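Local atomic coordinates of trimethylamine-N-oxide reductase (Haemophilus influenzae, PDB entry 7L5I), a protein that probably reduces S- and N-oxides such as trimethylamine N-oxide, using a molybdenum centre carried by two molybdopterin guanine dinucleotide cofactors. Residues W42-V54 with N67-S79. Numbering follows the deposited sequence.
Sequences WGSIGVVVQDGKV and NELQTVVADQLYS
Gln70 and Trp42 make one of two direct hydrogen bonds that join the segments: Gln70 NE2 donates to Trp42 O at 2.9 Å, in the carbonyl plane and nearly in the plane of its own amide. The same nitrogen also binds Gln229, which helps fix the amide's rotation. At the far end, Val54 N points almost straight at Tyr78 OH (3.0 Å, 169°), and a water bridges that hydroxyl to Gly52 O; the phenol thus binds the turn end of the hairpin, whose type I' turn runs from Gln50 to Lys53, both directly and through water.

Two aromatic rings are covered by aliphatic or charged groups. Lys53 bends at chi4 (118°) to bring NZ over the centre of the Tyr78 ring, 3.9 Å from the centroid, a cation-pi contact, while Leu77 CB covers the opposite face. Leu69 CB rests on the five-membered ring of Trp42, 3.7 Å from CG, a CH-pi contact; the amide of Gln76, held by Tyr508, lies at the indole's edge.

Between these ends the packing is apolar. Ile45 CD1 presses on Gln70 CG at 3.4 Å, and Val54 CG2 meets Leu77 CD1 tightly at 3.5 Å. Val73 spreads its two methyls, CG1 toward Val54 CG1 and CG2 toward Ile45 and Val47.

The side chain of Leu69 lies about 5 Å from a bound MGD. Within the molybdopterin oxidoreductase N-terminal domain, helix 73-78 and the 3-10 turn 68-70 pack against the hairpin of strands 43-50 and 53-59, which with 35-40 forms a three-stranded antiparallel sheet; Ser57 of strand 53-59 bonds to Gln70 O and Val73 N.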
loop_
_atom_site.group_PDB
_atom_site.type_symbol
_atom_site.label_atom_id
_atom_site.label_comp_id
_atom_site.label_asym_id
_atom_site.label_seq_id
_atom_site.Cartn_x
_atom_site.Cartn_y
_atom_site.Cartn_z
ATOM N N TRP A 42 -3.234 -6.560 -11.202
ATOM C CA TRP A 42 -2.465 -6.026 -12.317
ATOM C C TRP A 42 -3.185 -6.169 -13.679
ATOM O O TRP A 42 -2.536 -6.063 -14.725
ATOM C CB TRP A 42 -1.065 -6.693 -12.343
ATOM C CG TRP A 42 -1.054 -8.177 -12.076
ATOM C CD1 TRP A 42 -1.238 -9.158 -12.995
ATOM C CD2 TRP A 42 -0.853 -8.844 -10.811
ATOM N NE1 TRP A 42 -1.175 -10.388 -12.399
ATOM C CE2 TRP A 42 -0.929 -10.227 -11.058
ATOM C CE3 TRP A 42 -0.586 -8.401 -9.509
ATOM C CZ2 TRP A 42 -0.780 -11.168 -10.057
ATOM C CZ3 TRP A 42 -0.468 -9.345 -8.502
ATOM C CH2 TRP A 42 -0.547 -10.717 -8.782
ATOM N N GLY A 43 -4.510 -6.327 -13.694
ATOM C CA GLY A 43 -5.296 -6.111 -14.893
ATOM C C GLY A 43 -6.070 -7.339 -15.343
ATOM O O GLY A 43 -5.953 -8.423 -14.791
ATOM N N SER A 44 -6.834 -7.140 -16.415
ATOM C CA SER A 44 -7.502 -8.257 -17.081
ATOM C C SER A 44 -6.467 -9.084 -17.833
ATOM O O SER A 44 -5.638 -8.535 -18.560
ATOM C CB SER A 44 -8.570 -7.711 -18.030
ATOM O OG SER A 44 -9.327 -8.754 -18.657
ATOM N N ILE A 45 -6.544 -10.406 -17.692
ATOM C CA ILE A 45 -5.505 -11.322 -18.163
ATOM C C ILE A 45 -6.123 -12.335 -19.122
ATOM O O ILE A 45 -7.132 -12.962 -18.780
ATOM C CB ILE A 45 -4.865 -12.088 -16.984
ATOM C CG1 ILE A 45 -4.366 -11.142 -15.908
ATOM C CG2 ILE A 45 -3.740 -13.001 -17.481
ATOM C CD1 ILE A 45 -3.508 -10.087 -16.393
ATOM N N GLY A 46 -5.502 -12.539 -20.262
ATOM C CA GLY A 46 -5.862 -13.634 -21.145
ATOM C C GLY A 46 -4.886 -14.769 -20.923
ATOM O O GLY A 46 -3.673 -14.592 -21.054
ATOM N N VAL A 47 -5.424 -15.944 -20.588
ATOM C CA VAL A 47 -4.612 -17.109 -20.221
ATOM C C VAL A 47 -4.829 -18.192 -21.269
ATOM O O VAL A 47 -5.957 -18.627 -21.478
ATOM C CB VAL A 47 -4.967 -17.644 -18.820
ATOM C CG1 VAL A 47 -4.035 -18.760 -18.444
ATOM C CG2 VAL A 47 -4.892 -16.533 -17.790
ATOM N N VAL A 48 -3.746 -18.639 -21.904
ATOM C CA VAL A 48 -3.815 -19.709 -22.891
ATOM C C VAL A 48 -3.602 -21.043 -22.192
ATOM O O VAL A 48 -2.627 -21.224 -21.452
ATOM C CB VAL A 48 -2.771 -19.512 -24.003
ATOM C CG1 VAL A 48 -2.914 -20.631 -25.040
ATOM C CG2 VAL A 48 -2.922 -18.162 -24.646
ATOM N N VAL A 49 -4.519 -21.988 -22.443
ATOM C CA VAL A 49 -4.491 -23.310 -21.840
ATOM C C VAL A 49 -4.353 -24.330 -22.961
ATOM O O VAL A 49 -5.113 -24.285 -23.938
ATOM C CB VAL A 49 -5.771 -23.580 -21.030
ATOM C CG1 VAL A 49 -5.682 -24.895 -20.303
ATOM C CG2 VAL A 49 -6.026 -22.447 -20.060
ATOM N N GLN A 50 -3.406 -25.249 -22.802
ATOM C CA GLN A 50 -3.107 -26.301 -23.769
ATOM C C GLN A 50 -3.134 -27.630 -23.022
ATOM O O GLN A 50 -2.281 -27.879 -22.162
ATOM C CB GLN A 50 -1.747 -26.062 -24.429
ATOM C CG GLN A 50 -1.394 -27.028 -25.547
ATOM C CD GLN A 50 -2.307 -26.887 -26.752
ATOM O OE1 GLN A 50 -2.353 -25.837 -27.398
ATOM N NE2 GLN A 50 -3.049 -27.951 -27.054
ATOM N N ASP A 51 -4.126 -28.464 -23.324
ATOM C CA ASP A 51 -4.261 -29.780 -22.694
ATOM C C ASP A 51 -4.366 -29.666 -21.177
ATOM O O ASP A 51 -3.751 -30.433 -20.441
ATOM C CB ASP A 51 -3.088 -30.696 -23.056
ATOM C CG ASP A 51 -2.996 -30.984 -24.540
ATOM O OD1 ASP A 51 -4.056 -31.128 -25.191
ATOM O OD2 ASP A 51 -1.854 -31.071 -25.054
ATOM N N GLY A 52 -5.136 -28.694 -20.704
ATOM C CA GLY A 52 -5.302 -28.511 -19.277
ATOM C C GLY A 52 -4.134 -27.879 -18.542
ATOM O O GLY A 52 -4.174 -27.817 -17.310
ATOM N N LYS A 53 -3.101 -27.408 -19.240
ATOM C CA LYS A 53 -1.975 -26.730 -18.598
ATOM C C LYS A 53 -1.888 -25.296 -19.102
ATOM O O LYS A 53 -2.058 -25.047 -20.298
ATOM C CB LYS A 53 -0.639 -27.456 -18.859
ATOM C CG LYS A 53 0.553 -26.865 -18.084
ATOM C CD LYS A 53 1.637 -27.896 -17.727
ATOM C CE LYS A 53 2.554 -27.392 -16.596
ATOM N NZ LYS A 53 2.524 -28.236 -15.348
ATOM N N VAL A 54 -1.658 -24.352 -18.174
ATOM C CA VAL A 54 -1.440 -22.963 -18.555
ATOM C C VAL A 54 -0.074 -22.827 -19.199
ATOM O O VAL A 54 0.952 -23.222 -18.611
ATOM C CB VAL A 54 -1.552 -22.038 -17.325
ATOM C CG1 VAL A 54 -1.127 -20.598 -17.684
ATOM C CG2 VAL A 54 -2.980 -22.052 -16.824
ATOM N N ASN A 67 3.098 -4.637 -19.008
ATOM C CA ASN A 67 2.965 -4.938 -17.593
ATOM C C ASN A 67 3.375 -6.401 -17.408
ATOM O O ASN A 67 2.565 -7.321 -17.557
ATOM C CB ASN A 67 1.554 -4.688 -17.116
ATOM C CG ASN A 67 1.453 -4.801 -15.622
ATOM O OD1 ASN A 67 2.285 -5.440 -14.998
ATOM N ND2 ASN A 67 0.448 -4.155 -15.036
ATOM N N GLU A 68 4.649 -6.602 -17.072
ATOM C CA GLU A 68 5.194 -7.950 -16.929
ATOM C C GLU A 68 4.554 -8.736 -15.797
ATOM O O GLU A 68 4.655 -9.969 -15.775
ATOM C CB GLU A 68 6.708 -7.859 -16.704
ATOM C CG GLU A 68 7.495 -7.165 -17.825
ATOM C CD GLU A 68 7.505 -5.638 -17.754
ATOM O OE1 GLU A 68 6.912 -5.049 -16.819
ATOM O OE2 GLU A 68 8.119 -5.016 -18.650
ATOM N N LEU A 69 3.861 -8.069 -14.856
ATOM C CA LEU A 69 3.174 -8.799 -13.800
ATOM C C LEU A 69 2.119 -9.747 -14.355
ATOM O O LEU A 69 1.793 -10.742 -13.705
ATOM C CB LEU A 69 2.532 -7.824 -12.808
ATOM C CG LEU A 69 3.465 -6.779 -12.206
ATOM C CD1 LEU A 69 2.645 -5.905 -11.261
ATOM C CD2 LEU A 69 4.613 -7.412 -11.470
ATOM N N GLN A 70 1.620 -9.478 -15.561
ATOM C CA GLN A 70 0.574 -10.268 -16.174
ATOM C C GLN A 70 1.064 -11.577 -16.773
ATOM O O GLN A 70 0.234 -12.362 -17.252
ATOM C CB GLN A 70 -0.116 -9.451 -17.282
ATOM C CG GLN A 70 -0.715 -8.134 -16.785
ATOM C CD GLN A 70 -1.069 -7.161 -17.900
ATOM O OE1 GLN A 70 -0.534 -7.227 -19.015
ATOM N NE2 GLN A 70 -1.939 -6.200 -17.577
ATOM N N THR A 71 2.373 -11.818 -16.789
ATOM C CA THR A 71 2.946 -12.860 -17.627
ATOM C C THR A 71 3.298 -14.135 -16.868
ATOM O O THR A 71 3.855 -15.054 -17.475
ATOM C CB THR A 71 4.203 -12.339 -18.348
ATOM O OG1 THR A 71 5.220 -12.009 -17.383
ATOM C CG2 THR A 71 3.874 -11.111 -19.205
ATOM N N VAL A 72 2.959 -14.243 -15.583
ATOM C CA VAL A 72 3.458 -15.366 -14.785
ATOM C C VAL A 72 2.364 -16.178 -14.091
ATOM O O VAL A 72 2.589 -16.741 -13.018
ATOM C CB VAL A 72 4.507 -14.872 -13.751
ATOM C CG1 VAL A 72 5.781 -14.402 -14.469
ATOM C CG2 VAL A 72 3.966 -13.746 -12.869
ATOM N N VAL A 73 1.213 -16.343 -14.758
ATOM C CA VAL A 73 0.134 -17.153 -14.198
ATOM C C VAL A 73 0.603 -18.599 -13.996
ATOM O O VAL A 73 0.346 -19.216 -12.957
ATOM C CB VAL A 73 -1.121 -17.082 -15.083
ATOM C CG1 VAL A 73 -2.173 -18.116 -14.635
ATOM C CG2 VAL A 73 -1.746 -15.710 -15.017
ATOM N N ALA A 74 1.281 -19.167 -15.002
ATOM C CA ALA A 74 1.793 -20.531 -14.863
ATOM C C ALA A 74 2.711 -20.665 -13.650
ATOM O O ALA A 74 2.585 -21.616 -12.878
ATOM C CB ALA A 74 2.528 -20.961 -16.136
ATOM N N ASP A 75 3.644 -19.713 -13.461
ATOM C CA ASP A 75 4.522 -19.761 -12.292
ATOM C C ASP A 75 3.722 -19.712 -10.999
ATOM O O ASP A 75 4.075 -20.363 -10.020
ATOM C CB ASP A 75 5.517 -18.608 -12.274
ATOM C CG ASP A 75 6.613 -18.727 -13.320
ATOM O OD1 ASP A 75 6.634 -19.690 -14.108
ATOM O OD2 ASP A 75 7.460 -17.809 -13.334
ATOM N N GLN A 76 2.651 -18.914 -10.973
ATOM C CA GLN A 76 1.844 -18.838 -9.760
ATOM C C GLN A 76 1.152 -20.167 -9.482
ATOM O O GLN A 76 0.968 -20.546 -8.326
ATOM C CB GLN A 76 0.790 -17.745 -9.885
ATOM C CG GLN A 76 1.357 -16.322 -9.860
ATOM C CD GLN A 76 0.252 -15.292 -10.013
ATOM O OE1 GLN A 76 -0.050 -14.819 -11.101
ATOM N NE2 GLN A 76 -0.388 -14.972 -8.898
ATOM N N LEU A 77 0.680 -20.831 -10.544
ATOM C CA LEU A 77 -0.070 -22.066 -10.394
ATOM C C LEU A 77 0.812 -23.237 -9.989
ATOM O O LEU A 77 0.389 -24.100 -9.201
ATOM C CB LEU A 77 -0.772 -22.397 -11.708
ATOM C CG LEU A 77 -2.060 -21.649 -11.996
ATOM C CD1 LEU A 77 -2.520 -21.920 -13.397
ATOM C CD2 LEU A 77 -3.100 -22.066 -10.981
ATOM N N TYR A 78 2.018 -23.320 -10.540
ATOM C CA TYR A 78 2.799 -24.549 -10.485
ATOM C C TYR A 78 4.059 -24.415 -9.650
ATOM O O TYR A 78 4.866 -25.348 -9.604
ATOM C CB TYR A 78 3.157 -24.986 -11.906
ATOM C CG TYR A 78 1.973 -25.088 -12.825
ATOM C CD1 TYR A 78 0.832 -25.782 -12.444
ATOM C CD2 TYR A 78 1.977 -24.463 -14.069
ATOM C CE1 TYR A 78 -0.280 -25.863 -13.286
ATOM C CE2 TYR A 78 0.886 -24.546 -14.918
ATOM C CZ TYR A 78 -0.237 -25.247 -14.528
ATOM O OH TYR A 78 -1.315 -25.326 -15.383
ATOM N N SER A 79 4.230 -23.296 -8.957
ATOM C CA SER A 79 5.438 -23.060 -8.190
ATOM C C SER A 79 5.646 -24.107 -7.103
ATOM O O SER A 79 4.720 -24.517 -6.411
ATOM C CB SER A 79 5.376 -21.667 -7.547
ATOM O OG SER A 79 6.449 -21.478 -6.630
HETATM O O HOH W 1 -2.985 -27.407 -14.973
#